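Local coordinates for protein leukotriene A-4 hydrolase (Saccharomyces cerevisiae, PDB 2XQ0) that cleaves di- and tripeptides as a zinc-dependent aminopeptidase of the M1 family and shows low epoxide hydrolase activity in vitro, at residues W317-L322 / D427-L432; Y390-N395 / G459-P464; F394-H399 / V449-W454. All coordinates share one frame; numbering follows the deposited sequence.

Contact 1. Residues W317-L322 / D427-L432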
loop_
_atom_site.group_PDB
_atom_site.type_symbol
_atom_site.label_atom_id
_atom_site.label_comp_id
_atom_site.label_asym_id
_atom_site.label_seq_id
_atom_site.Cartn_x
_atom_site.Cartn_y
_atom_site.Cartn_z
ATOM N N TRP A 317 -0.434 14.206 4.985
ATOM C CA TRP A 317 -1.390 13.234 4.469
ATOM C C TRP A 317 -2.535 13.891 3.682
ATOM O O TRP A 317 -3.350 13.205 3.086
ATOM C CB TRP A 317 -1.870 12.303 5.585
ATOM C CG TRP A 317 -0.665 11.679 6.276
ATOM C CD1 TRP A 317 -0.207 11.952 7.533
ATOM C CD2 TRP A 317 0.272 10.752 5.701
ATOM N NE1 TRP A 317 0.948 11.234 7.786
ATOM C CE2 TRP A 317 1.262 10.493 6.675
ATOM C CE3 TRP A 317 0.363 10.107 4.460
ATOM C CZ2 TRP A 317 2.321 9.606 6.452
ATOM C CZ3 TRP A 317 1.419 9.238 4.235
ATOM C CH2 TRP A 317 2.377 8.988 5.221
ATOM N N ASN A 318 -2.555 15.222 3.651
ATOM C CA ASN A 318 -3.448 15.956 2.747
ATOM C C ASN A 318 -3.048 15.836 1.295
ATOM O O ASN A 318 -3.868 16.055 0.418
ATOM C CB ASN A 318 -3.455 17.450 3.075
ATOM C CG ASN A 318 -4.285 17.787 4.280
ATOM O OD1 ASN A 318 -4.972 16.937 4.844
ATOM N ND2 ASN A 318 -4.270 19.059 4.653
ATOM N N HIS A 319 -1.777 15.537 1.050
ATOM C CA HIS A 319 -1.220 15.516 -0.312
ATOM C C HIS A 319 -0.704 14.116 -0.669
ATOM O O HIS A 319 0.267 13.952 -1.420
ATOM C CB HIS A 319 -0.110 16.565 -0.437
ATOM C CG HIS A 319 -0.561 17.934 -0.054
ATOM N ND1 HIS A 319 -1.186 18.783 -0.942
ATOM C CD2 HIS A 319 -0.551 18.571 1.138
ATOM C CE1 HIS A 319 -1.519 19.897 -0.315
ATOM N NE2 HIS A 319 -1.148 19.793 0.950
ATOM N N PHE A 320 -1.369 13.120 -0.095
ATOM C CA PHE A 320 -1.029 11.710 -0.267
ATOM C C PHE A 320 -1.034 11.299 -1.742
ATOM O O PHE A 320 -0.324 10.369 -2.132
ATOM C CB PHE A 320 -2.030 10.870 0.528
ATOM C CG PHE A 320 -1.703 9.401 0.582
ATOM C CD1 PHE A 320 -0.428 8.973 0.923
ATOM C CD2 PHE A 320 -2.699 8.448 0.359
ATOM C CE1 PHE A 320 -0.128 7.611 1.000
ATOM C CE2 PHE A 320 -2.409 7.091 0.433
ATOM C CZ PHE A 320 -1.112 6.677 0.756
ATOM N N TRP A 321 -1.828 11.987 -2.565
ATOM C CA TRP A 321 -1.873 11.673 -3.996
ATOM C C TRP A 321 -0.495 11.784 -4.679
ATOM O O TRP A 321 -0.214 11.061 -5.644
ATOM C CB TRP A 321 -2.923 12.522 -4.731
ATOM C CG TRP A 321 -2.437 13.868 -5.185
ATOM C CD1 TRP A 321 -2.466 15.033 -4.474
ATOM C CD2 TRP A 321 -1.871 14.187 -6.460
ATOM N NE1 TRP A 321 -1.948 16.063 -5.231
ATOM C CE2 TRP A 321 -1.568 15.568 -6.450
ATOM C CE3 TRP A 321 -1.587 13.441 -7.612
ATOM C CZ2 TRP A 321 -0.995 16.218 -7.555
ATOM C CZ3 TRP A 321 -1.014 14.087 -8.703
ATOM C CH2 TRP A 321 -0.729 15.466 -8.665
ATOM N N LEU A 322 0.362 12.673 -4.178
ATOM C CA LEU A 322 1.700 12.851 -4.757
ATOM C C LEU A 322 2.504 11.571 -4.643
ATOM O O LEU A 322 3.346 11.277 -5.483
ATOM C CB LEU A 322 2.459 13.978 -4.071
ATOM C CG LEU A 322 1.980 15.391 -4.443
ATOM C CD1 LEU A 322 2.664 16.450 -3.585
ATOM C CD2 LEU A 322 2.219 15.633 -5.933
ATOM N N ASP A 427 4.409 19.718 -1.140
ATOM C CA ASP A 427 2.961 19.756 -1.259
ATOM C C ASP A 427 2.538 19.907 -2.731
ATOM O O ASP A 427 3.370 20.047 -3.623
ATOM C CB ASP A 427 2.335 20.816 -0.318
ATOM C CG ASP A 427 2.747 22.237 -0.664
ATOM O OD1 ASP A 427 3.000 22.495 -1.848
ATOM O OD2 ASP A 427 2.799 23.107 0.243
ATOM N N THR A 428 1.245 19.812 -2.986
ATOM C CA THR A 428 0.729 19.874 -4.337
ATOM C C THR A 428 1.095 21.197 -5.007
ATOM O O THR A 428 1.338 21.255 -6.208
ATOM C CB THR A 428 -0.788 19.794 -4.279
ATOM O OG1 THR A 428 -1.162 18.545 -3.689
ATOM C CG2 THR A 428 -1.387 19.920 -5.657
ATOM N N PHE A 429 1.119 22.266 -4.219
ATOM C CA PHE A 429 1.353 23.589 -4.773
ATOM C C PHE A 429 2.757 23.676 -5.340
ATOM O O PHE A 429 2.962 24.268 -6.399
ATOM C CB PHE A 429 1.088 24.663 -3.714
ATOM C CG PHE A 429 -0.246 24.513 -3.047
ATOM C CD1 PHE A 429 -1.408 24.814 -3.740
ATOM C CD2 PHE A 429 -0.345 24.019 -1.758
ATOM C CE1 PHE A 429 -2.640 24.650 -3.150
ATOM C CE2 PHE A 429 -1.582 23.855 -1.151
ATOM C CZ PHE A 429 -2.728 24.173 -1.848
ATOM N N GLN A 430 3.717 23.050 -4.662
ATOM C CA GLN A 430 5.089 23.029 -5.156
ATOM C C GLN A 430 5.185 22.157 -6.419
ATOM O O GLN A 430 5.960 22.443 -7.337
ATOM C CB GLN A 430 6.039 22.519 -4.068
ATOM C CG GLN A 430 6.073 23.386 -2.798
ATOM C CD GLN A 430 6.851 22.719 -1.690
ATOM O OE1 GLN A 430 6.316 21.885 -0.962
ATOM N NE2 GLN A 430 8.133 23.059 -1.569
ATOM N N PHE A 431 4.398 21.087 -6.459
ATOM C CA PHE A 431 4.314 20.259 -7.660
ATOM C C PHE A 431 3.883 21.153 -8.825
ATOM O O PHE A 431 4.525 21.166 -9.871
ATOM C CB PHE A 431 3.327 19.100 -7.464
ATOM C CG PHE A 431 2.856 18.462 -8.761
ATOM C CD1 PHE A 431 3.696 17.650 -9.495
ATOM C CD2 PHE A 431 1.567 18.665 -9.221
ATOM C CE1 PHE A 431 3.268 17.050 -10.684
ATOM C CE2 PHE A 431 1.127 18.077 -10.405
ATOM C CZ PHE A 431 1.986 17.269 -11.141
ATOM N N LEU A 432 2.815 21.921 -8.629
ATOM C CA LEU A 432 2.283 22.776 -9.704
ATOM C C LEU A 432 3.254 23.861 -10.160
ATOM O O LEU A 432 3.403 24.076 -11.350
ATOM C CB LEU A 432 0.946 23.410 -9.310
ATOM C CG LEU A 432 -0.168 22.388 -9.041
ATOM C CD1 LEU A 432 -1.362 23.045 -8.378
ATOM C CD2 LEU A 432 -0.587 21.681 -10.312
#

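Contact 2. Residues Y390-N395 / G459-P464. With BES (2-(3-amino-2-hydroxy-4-phenyl-butyrylamino)-4-methyl-pentanoic acid), chain B.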
loop_
_atom_site.group_PDB
_atom_site.type_symbol
_atom_site.label_atom_id
_atom_site.label_comp_id
_atom_site.label_asym_id
_atom_site.label_seq_id
_atom_site.Cartn_x
_atom_site.Cartn_y
_atom_site.Cartn_z
ATOM N N TYR A 390 -4.868 7.102 -5.457
ATOM C CA TYR A 390 -4.241 6.214 -6.426
ATOM C C TYR A 390 -4.719 6.537 -7.835
ATOM O O TYR A 390 -3.926 6.851 -8.719
ATOM C CB TYR A 390 -4.588 4.750 -6.095
ATOM C CG TYR A 390 -3.998 4.249 -4.788
ATOM C CD1 TYR A 390 -4.627 4.498 -3.566
ATOM C CD2 TYR A 390 -2.824 3.510 -4.782
ATOM C CE1 TYR A 390 -4.075 4.037 -2.362
ATOM C CE2 TYR A 390 -2.266 3.042 -3.589
ATOM C CZ TYR A 390 -2.891 3.307 -2.392
ATOM O OH TYR A 390 -2.336 2.829 -1.222
ATOM N N GLU A 391 -6.021 6.446 -8.036
ATOM C CA GLU A 391 -6.579 6.437 -9.387
ATOM C C GLU A 391 -6.979 7.807 -9.904
ATOM O O GLU A 391 -6.826 8.081 -11.087
ATOM C CB GLU A 391 -7.774 5.488 -9.470
ATOM C CG GLU A 391 -7.425 4.010 -9.223
ATOM C CD GLU A 391 -6.511 3.419 -10.295
ATOM O OE1 GLU A 391 -6.463 3.948 -11.429
ATOM O OE2 GLU A 391 -5.827 2.421 -9.997
ATOM N N LYS A 392 -7.533 8.664 -9.055
ATOM C CA LYS A 392 -7.748 10.030 -9.507
ATOM C C LYS A 392 -6.372 10.663 -9.687
ATOM O O LYS A 392 -6.148 11.453 -10.610
ATOM C CB LYS A 392 -8.634 10.827 -8.516
ATOM C CG LYS A 392 -9.105 12.171 -9.077
ATOM C CD LYS A 392 -9.941 13.012 -8.097
ATOM C CE LYS A 392 -11.429 12.686 -8.152
ATOM N NZ LYS A 392 -12.301 13.776 -7.534
ATOM N N GLY A 393 -5.442 10.311 -8.801
ATOM C CA GLY A 393 -4.069 10.786 -8.914
ATOM C C GLY A 393 -3.445 10.370 -10.224
ATOM O O GLY A 393 -2.957 11.204 -10.982
ATOM N N PHE A 394 -3.456 9.066 -10.486
ATOM C CA PHE A 394 -3.013 8.544 -11.777
ATOM C C PHE A 394 -3.689 9.229 -12.961
ATOM O O PHE A 394 -3.036 9.593 -13.939
ATOM C CB PHE A 394 -3.290 7.043 -11.866
ATOM C CG PHE A 394 -3.323 6.545 -13.276
ATOM C CD1 PHE A 394 -2.151 6.311 -13.962
ATOM C CD2 PHE A 394 -4.524 6.375 -13.927
ATOM C CE1 PHE A 394 -2.169 5.889 -15.273
ATOM C CE2 PHE A 394 -4.549 5.948 -15.247
ATOM C CZ PHE A 394 -3.374 5.703 -15.918
ATOM N N ASN A 395 -5.006 9.385 -12.904
ATOM C CA ASN A 395 -5.706 10.002 -14.034
ATOM C C ASN A 395 -5.371 11.458 -14.297
ATOM O O ASN A 395 -5.376 11.902 -15.451
ATOM C CB ASN A 395 -7.216 9.799 -13.916
ATOM C CG ASN A 395 -7.640 8.448 -14.470
ATOM O OD1 ASN A 395 -7.596 8.228 -15.680
ATOM N ND2 ASN A 395 -7.997 7.521 -13.584
ATOM N N GLY A 459 -16.053 13.253 -6.600
ATOM C CA GLY A 459 -16.600 12.424 -7.669
ATOM C C GLY A 459 -15.585 11.937 -8.690
ATOM O O GLY A 459 -14.385 12.169 -8.536
ATOM N N MET A 460 -16.066 11.240 -9.721
ATOM C CA MET A 460 -15.202 10.733 -10.790
ATOM C C MET A 460 -14.690 11.877 -11.642
ATOM O O MET A 460 -15.434 12.784 -11.967
ATOM C CB MET A 460 -15.961 9.757 -11.693
ATOM C CG MET A 460 -16.539 8.577 -10.966
ATOM S SD MET A 460 -15.231 7.494 -10.379
ATOM C CE MET A 460 -14.663 6.764 -11.917
ATOM N N PRO A 461 -13.410 11.835 -12.017
ATOM C CA PRO A 461 -12.981 12.866 -12.951
ATOM C C PRO A 461 -13.495 12.544 -14.356
ATOM O O PRO A 461 -14.130 11.515 -14.554
ATOM C CB PRO A 461 -11.466 12.742 -12.900
ATOM C CG PRO A 461 -11.222 11.303 -12.615
ATOM C CD PRO A 461 -12.388 10.794 -11.834
ATOM N N PRO A 462 -13.208 13.409 -15.336
ATOM C CA PRO A 462 -13.611 13.079 -16.701
ATOM C C PRO A 462 -12.959 11.773 -17.154
ATOM O O PRO A 462 -11.789 11.541 -16.843
ATOM C CB PRO A 462 -13.061 14.257 -17.517
ATOM C CG PRO A 462 -13.007 15.382 -16.569
ATOM C CD PRO A 462 -12.609 14.750 -15.245
ATOM N N ARG A 463 -13.687 10.962 -17.915
ATOM C CA ARG A 463 -13.207 9.624 -18.274
ATOM C C ARG A 463 -12.321 9.620 -19.511
ATOM O O ARG A 463 -12.716 10.085 -20.584
ATOM C CB ARG A 463 -14.375 8.660 -18.490
ATOM C CG ARG A 463 -13.912 7.224 -18.765
ATOM C CD ARG A 463 -15.109 6.298 -18.810
ATOM N NE ARG A 463 -15.920 6.564 -19.988
ATOM C CZ ARG A 463 -17.149 6.090 -20.172
ATOM N NH1 ARG A 463 -17.724 5.361 -19.228
ATOM N NH2 ARG A 463 -17.809 6.369 -21.290
ATOM N N PRO A 464 -11.115 9.071 -19.381
ATOM C CA PRO A 464 -10.249 9.047 -20.562
ATOM C C PRO A 464 -10.657 7.958 -21.553
ATOM O O PRO A 464 -11.507 7.127 -21.242
ATOM C CB PRO A 464 -8.873 8.740 -19.974
ATOM C CG PRO A 464 -9.167 7.996 -18.701
ATOM C CD PRO A 464 -10.486 8.481 -18.181
HETATM N N2 BES B . 2.264 1.431 1.449
HETATM C C1 BES B . 1.139 1.208 0.564
HETATM C C6 BES B . -0.012 0.553 1.330
HETATM C C7 BES B . -0.514 1.484 2.411
HETATM C C8 BES B . -0.758 2.820 2.112
HETATM C C12 BES B . -0.716 1.013 3.705
HETATM C C9 BES B . -1.214 3.682 3.103
HETATM C C11 BES B . -1.171 1.878 4.697
HETATM C C10 BES B . -1.421 3.213 4.396
HETATM C C2 BES B . 1.540 0.334 -0.631
HETATM O O2 BES B . 2.630 0.846 -1.411
HETATM C C3 BES B . 0.332 0.197 -1.497
HETATM O O3 BES B . -0.087 1.137 -2.176
HETATM N N1 BES B . -0.181 -1.022 -1.386
HETATM C C4 BES B . -1.348 -1.568 -2.047
HETATM C C13 BES B . -0.760 -2.321 -3.233
HETATM C C14 BES B . -1.391 -1.921 -4.560
HETATM C C15 BES B . -0.454 -2.268 -5.712
HETATM C C16 BES B . -1.773 -0.443 -4.589
HETATM C C5 BES B . -1.954 -2.558 -1.093
HETATM O O1 BES B . -3.178 -2.807 -1.172
HETATM O O4 BES B . -1.203 -3.095 -0.240
#

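Contact 3. Residues F394-H399 / V449-W454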
loop_
_atom_site.group_PDB
_atom_site.type_symbol
_atom_site.label_atom_id
_atom_site.label_comp_id
_atom_site.label_asym_id
_atom_site.label_seq_id
_atom_site.Cartn_x
_atom_site.Cartn_y
_atom_site.Cartn_z
ATOM N N PHE A 394 -3.456 9.066 -10.486
ATOM C CA PHE A 394 -3.013 8.544 -11.777
ATOM C C PHE A 394 -3.689 9.229 -12.961
ATOM O O PHE A 394 -3.036 9.593 -13.939
ATOM C CB PHE A 394 -3.290 7.043 -11.866
ATOM C CG PHE A 394 -3.323 6.545 -13.276
ATOM C CD1 PHE A 394 -2.151 6.311 -13.962
ATOM C CD2 PHE A 394 -4.524 6.375 -13.927
ATOM C CE1 PHE A 394 -2.169 5.889 -15.273
ATOM C CE2 PHE A 394 -4.549 5.948 -15.247
ATOM C CZ PHE A 394 -3.374 5.703 -15.918
ATOM N N ASN A 395 -5.006 9.385 -12.904
ATOM C CA ASN A 395 -5.706 10.002 -14.034
ATOM C C ASN A 395 -5.371 11.458 -14.297
ATOM O O ASN A 395 -5.376 11.902 -15.451
ATOM C CB ASN A 395 -7.216 9.799 -13.916
ATOM C CG ASN A 395 -7.640 8.448 -14.470
ATOM O OD1 ASN A 395 -7.596 8.228 -15.680
ATOM N ND2 ASN A 395 -7.997 7.521 -13.584
ATOM N N LEU A 396 -5.061 12.209 -13.248
ATOM C CA LEU A 396 -4.594 13.577 -13.478
ATOM C C LEU A 396 -3.251 13.548 -14.205
ATOM O O LEU A 396 -3.028 14.301 -15.162
ATOM C CB LEU A 396 -4.489 14.350 -12.160
ATOM C CG LEU A 396 -3.774 15.689 -12.244
ATOM C CD1 LEU A 396 -4.412 16.542 -13.324
ATOM C CD2 LEU A 396 -3.803 16.389 -10.886
ATOM N N LEU A 397 -2.361 12.647 -13.792
ATOM C CA LEU A 397 -1.037 12.568 -14.445
ATOM C C LEU A 397 -1.101 12.051 -15.890
ATOM O O LEU A 397 -0.340 12.492 -16.758
ATOM C CB LEU A 397 -0.091 11.702 -13.619
ATOM C CG LEU A 397 0.190 12.291 -12.233
ATOM C CD1 LEU A 397 0.956 11.311 -11.376
ATOM C CD2 LEU A 397 0.940 13.606 -12.382
ATOM N N PHE A 398 -1.980 11.085 -16.127
ATOM C CA PHE A 398 -2.204 10.559 -17.457
ATOM C C PHE A 398 -2.783 11.651 -18.391
ATOM O O PHE A 398 -2.451 11.715 -19.583
ATOM C CB PHE A 398 -3.134 9.338 -17.394
ATOM C CG PHE A 398 -3.316 8.652 -18.729
ATOM C CD1 PHE A 398 -2.278 7.932 -19.297
ATOM C CD2 PHE A 398 -4.517 8.744 -19.419
ATOM C CE1 PHE A 398 -2.429 7.311 -20.546
ATOM C CE2 PHE A 398 -4.677 8.121 -20.658
ATOM C CZ PHE A 398 -3.622 7.404 -21.218
ATOM N N HIS A 399 -3.651 12.495 -17.840
ATOM C CA HIS A 399 -4.218 13.626 -18.573
ATOM C C HIS A 399 -3.121 14.612 -18.969
ATOM O O HIS A 399 -3.049 15.058 -20.115
ATOM C CB HIS A 399 -5.271 14.330 -17.712
ATOM C CG HIS A 399 -5.915 15.508 -18.381
ATOM N ND1 HIS A 399 -6.625 15.396 -19.555
ATOM C CD2 HIS A 399 -5.954 16.813 -18.038
ATOM C CE1 HIS A 399 -7.071 16.587 -19.911
ATOM N NE2 HIS A 399 -6.680 17.466 -19.006
ATOM N N VAL A 449 -6.177 23.356 -18.112
ATOM C CA VAL A 449 -6.498 22.292 -17.162
ATOM C C VAL A 449 -7.423 22.841 -16.079
ATOM O O VAL A 449 -7.100 23.836 -15.436
ATOM C CB VAL A 449 -5.223 21.733 -16.475
ATOM C CG1 VAL A 449 -5.596 20.776 -15.338
ATOM C CG2 VAL A 449 -4.324 21.037 -17.483
ATOM N N ASP A 450 -8.576 22.211 -15.879
ATOM C CA ASP A 450 -9.476 22.648 -14.814
ATOM C C ASP A 450 -8.917 22.195 -13.455
ATOM O O ASP A 450 -9.372 21.199 -12.881
ATOM C CB ASP A 450 -10.864 22.063 -15.044
ATOM C CG ASP A 450 -11.901 22.588 -14.059
ATOM O OD1 ASP A 450 -11.573 23.449 -13.201
ATOM O OD2 ASP A 450 -13.060 22.125 -14.159
ATOM N N TRP A 451 -7.935 22.933 -12.947
ATOM C CA TRP A 451 -7.238 22.532 -11.735
ATOM C C TRP A 451 -8.202 22.402 -10.575
ATOM O O TRP A 451 -8.011 21.577 -9.680
ATOM C CB TRP A 451 -6.106 23.508 -11.413
ATOM C CG TRP A 451 -4.995 23.433 -12.418
ATOM C CD1 TRP A 451 -4.686 24.363 -13.365
ATOM C CD2 TRP A 451 -4.064 22.359 -12.594
ATOM N NE1 TRP A 451 -3.613 23.941 -14.114
ATOM C CE2 TRP A 451 -3.213 22.713 -13.661
ATOM C CE3 TRP A 451 -3.868 21.128 -11.957
ATOM C CZ2 TRP A 451 -2.178 21.889 -14.097
ATOM C CZ3 TRP A 451 -2.843 20.316 -12.391
ATOM C CH2 TRP A 451 -2.010 20.698 -13.452
ATOM N N GLU A 452 -9.257 23.203 -10.611
ATOM C CA GLU A 452 -10.235 23.237 -9.532
ATOM C C GLU A 452 -11.013 21.938 -9.432
ATOM O O GLU A 452 -11.267 21.439 -8.338
ATOM C CB GLU A 452 -11.210 24.405 -9.743
ATOM C CG GLU A 452 -10.918 25.620 -8.885
ATOM C CD GLU A 452 -11.303 25.401 -7.440
ATOM O OE1 GLU A 452 -12.047 24.438 -7.169
ATOM O OE2 GLU A 452 -10.868 26.186 -6.576
ATOM N N THR A 453 -11.397 21.392 -10.578
ATOM C CA THR A 453 -12.155 20.155 -10.597
ATOM C C THR A 453 -11.256 18.982 -10.220
ATOM O O THR A 453 -11.617 18.159 -9.378
ATOM C CB THR A 453 -12.812 19.917 -11.968
ATOM O OG1 THR A 453 -13.824 20.904 -12.170
ATOM C CG2 THR A 453 -13.453 18.547 -12.031
ATOM N N TRP A 454 -10.079 18.923 -10.834
ATOM C CA TRP A 454 -9.154 17.829 -10.579
ATOM C C TRP A 454 -8.708 17.777 -9.119
ATOM O O TRP A 454 -8.753 16.727 -8.491
ATOM C CB TRP A 454 -7.931 17.923 -11.490
ATOM C CG TRP A 454 -8.170 17.410 -12.880
ATOM C CD1 TRP A 454 -8.356 18.155 -14.008
ATOM C CD2 TRP A 454 -8.251 16.036 -13.288
ATOM N NE1 TRP A 454 -8.542 17.331 -15.093
ATOM C CE2 TRP A 454 -8.475 16.026 -14.679
ATOM C CE3 TRP A 454 -8.140 14.816 -12.613
ATOM C CZ2 TRP A 454 -8.601 14.847 -15.406
ATOM C CZ3 TRP A 454 -8.259 13.650 -13.332
ATOM C CH2 TRP A 454 -8.493 13.671 -14.716
#

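Contact 1. Residues W317-L322 / D427-L432
The hydroxyl of T428 is gripped by two rings of 317-322 at once. H319 ND1 lies 2.8 Å from T428 OG1, a hydrogen bond in which either group could donate, and W321 NE1 donates to the same OG1 over 3.0 Å, with the oxygen close to the indole plane. With OG1 anti to the carbonyl carbon of T428 (chi1 -61°), the hydroxyl is put between the two ring nitrogens, and the methyl CG2 lies at the indole edge.

Aromatic and CH-pi contacts flank this polar centre. D427 CB sits over the middle of one face of the imidazole, 3.8 Å from H319 NE2. The six-membered ring of W321 drives its edge into the face of F431, the planes at 87°, with W321 CH2 3.6 Å from F431 CE2.

L322 adds apolar packing: its CD2 meets F431 CB at 3.9 Å while CD1 rests on the backbone of D427.

A capping box of D427 and Q430 starts helix 428-438, and E16 takes H319 NE2 while S14 and the backbone of E16 hold D427 OD2. The contact thus joins 317-322, which leads into helix 321-339, to the first turn of helix 428-438, with helices 388-403, 407-420 and 451-456 packed around them.

Contact 2. Residues Y390-N395 / G459-P464
K392 reaches from helix 388-403 to the 459-464 loop and ties the two together through its ammonium group. With CG anti to the backbone N (chi1 -169°), the chain runs outward from CB; CG passes 4.2 Å from P461 CG, an apolar touch against the proline ring. CD carries the chain on to a bend at chi3 (-88°), beyond which CE comes within 3.0 Å of G459 O. At the tip, NZ donates to G459 O over 2.8 Å, lying in the plane of that carbonyl at a C=O...N angle of 151°. S369 O is a second acceptor for this buried ammonium, and S369 OG takes the amide of G459, so one serine braces both partners.

One turn further on, N395 brings its amide against the loop. OD1 approaches P464 CG at 3.4 Å, the side chains crossing at about a right angle. ND2 turns back to its own helix and donates to E391 O, coming from above the carbonyl plane while N395 N bonds the same oxygen from the opposite face; this fixes the rotation of the amide.

At the other end of 390-395, Y390 faces the inhibitor bestatin. Its OH donates to BES O3 over 3.0 Å, with O3 near the plane of the phenol ring. A phenylalanine here would remove that donor and would probably leave O3 without its bond from this side of the pocket.

The helix therefore carries the proton donor of the active site, Y390, and is tied to the 459-464 loop by K392, two residues on, and touched by it again at N395, in the catalytic domain of an M1 zinc aminopeptidase.

Contact 3. Residues F394-H399 / V449-W454
The indole of W454 lies against helix 388-403, with L396 over one of its faces. L396 CA sits above the six-membered ring, 4.0 Å from its centroid and 25° off the normal, a CH-pi contact. The L396 side chain continues this cover: CB is 3.7 Å from W454 CE3, and CD1 stands over the ring offset toward the rim. That placement follows from CG being anti to the backbone N (chi1 169°), which carries the branch along the indole; from there CD1 also reaches W451 CZ3 at 4.2 Å.

Two more residues of the helix border the indole. N395 meets it with its carbonyl O, 3.7 Å from W454 CH2, and with its CB. H399 lies farther along, CD2 4.0 Å from W454 NE1; its imidazole is within 24° of parallel to the indole, but the rings are slid apart and barely overlap.

In the next shell, V449 CG1 stands over the centre of one face of the W451 ring, while W451 NE1 is hydrogen-bonded to L446 O. D450, the N-cap residue of helix 451-456, accepts a weak capping bond from T453 N at OD1, at the start of the turn that bears both tryptophans. P461 packs on W454 as well.

This is helix-to-helix packing in the M1 peptidase domain, with a tryptophan of the short helix 451-456 laid along the longer helix 388-403 that carries Y390.

How the contacts relate
Helix 388-403 supplies one side of contacts 2 and 3 and packs against contact 1 through L396, L397 and G393. Contacts 2 and 3 share F394 and N395 and have centres about 7 Å apart; W454 joins them, its CZ3 3.4 Å from P461 CB, so the indole is held between helix and loop. Contact 1 lies about 13 Å from contact 3, centre to centre, and meets it where W321 CH2 comes 3.9 Å from L396 CD2 and L432 CD2 packs on W451. With contact 2 it meets through W321 and G393. Toward the active site, contact 2 supplies Y390 and contact 1 supplies F320, which also touches bestatin, while the W321 side chain remains about 11 Å from the zinc ion.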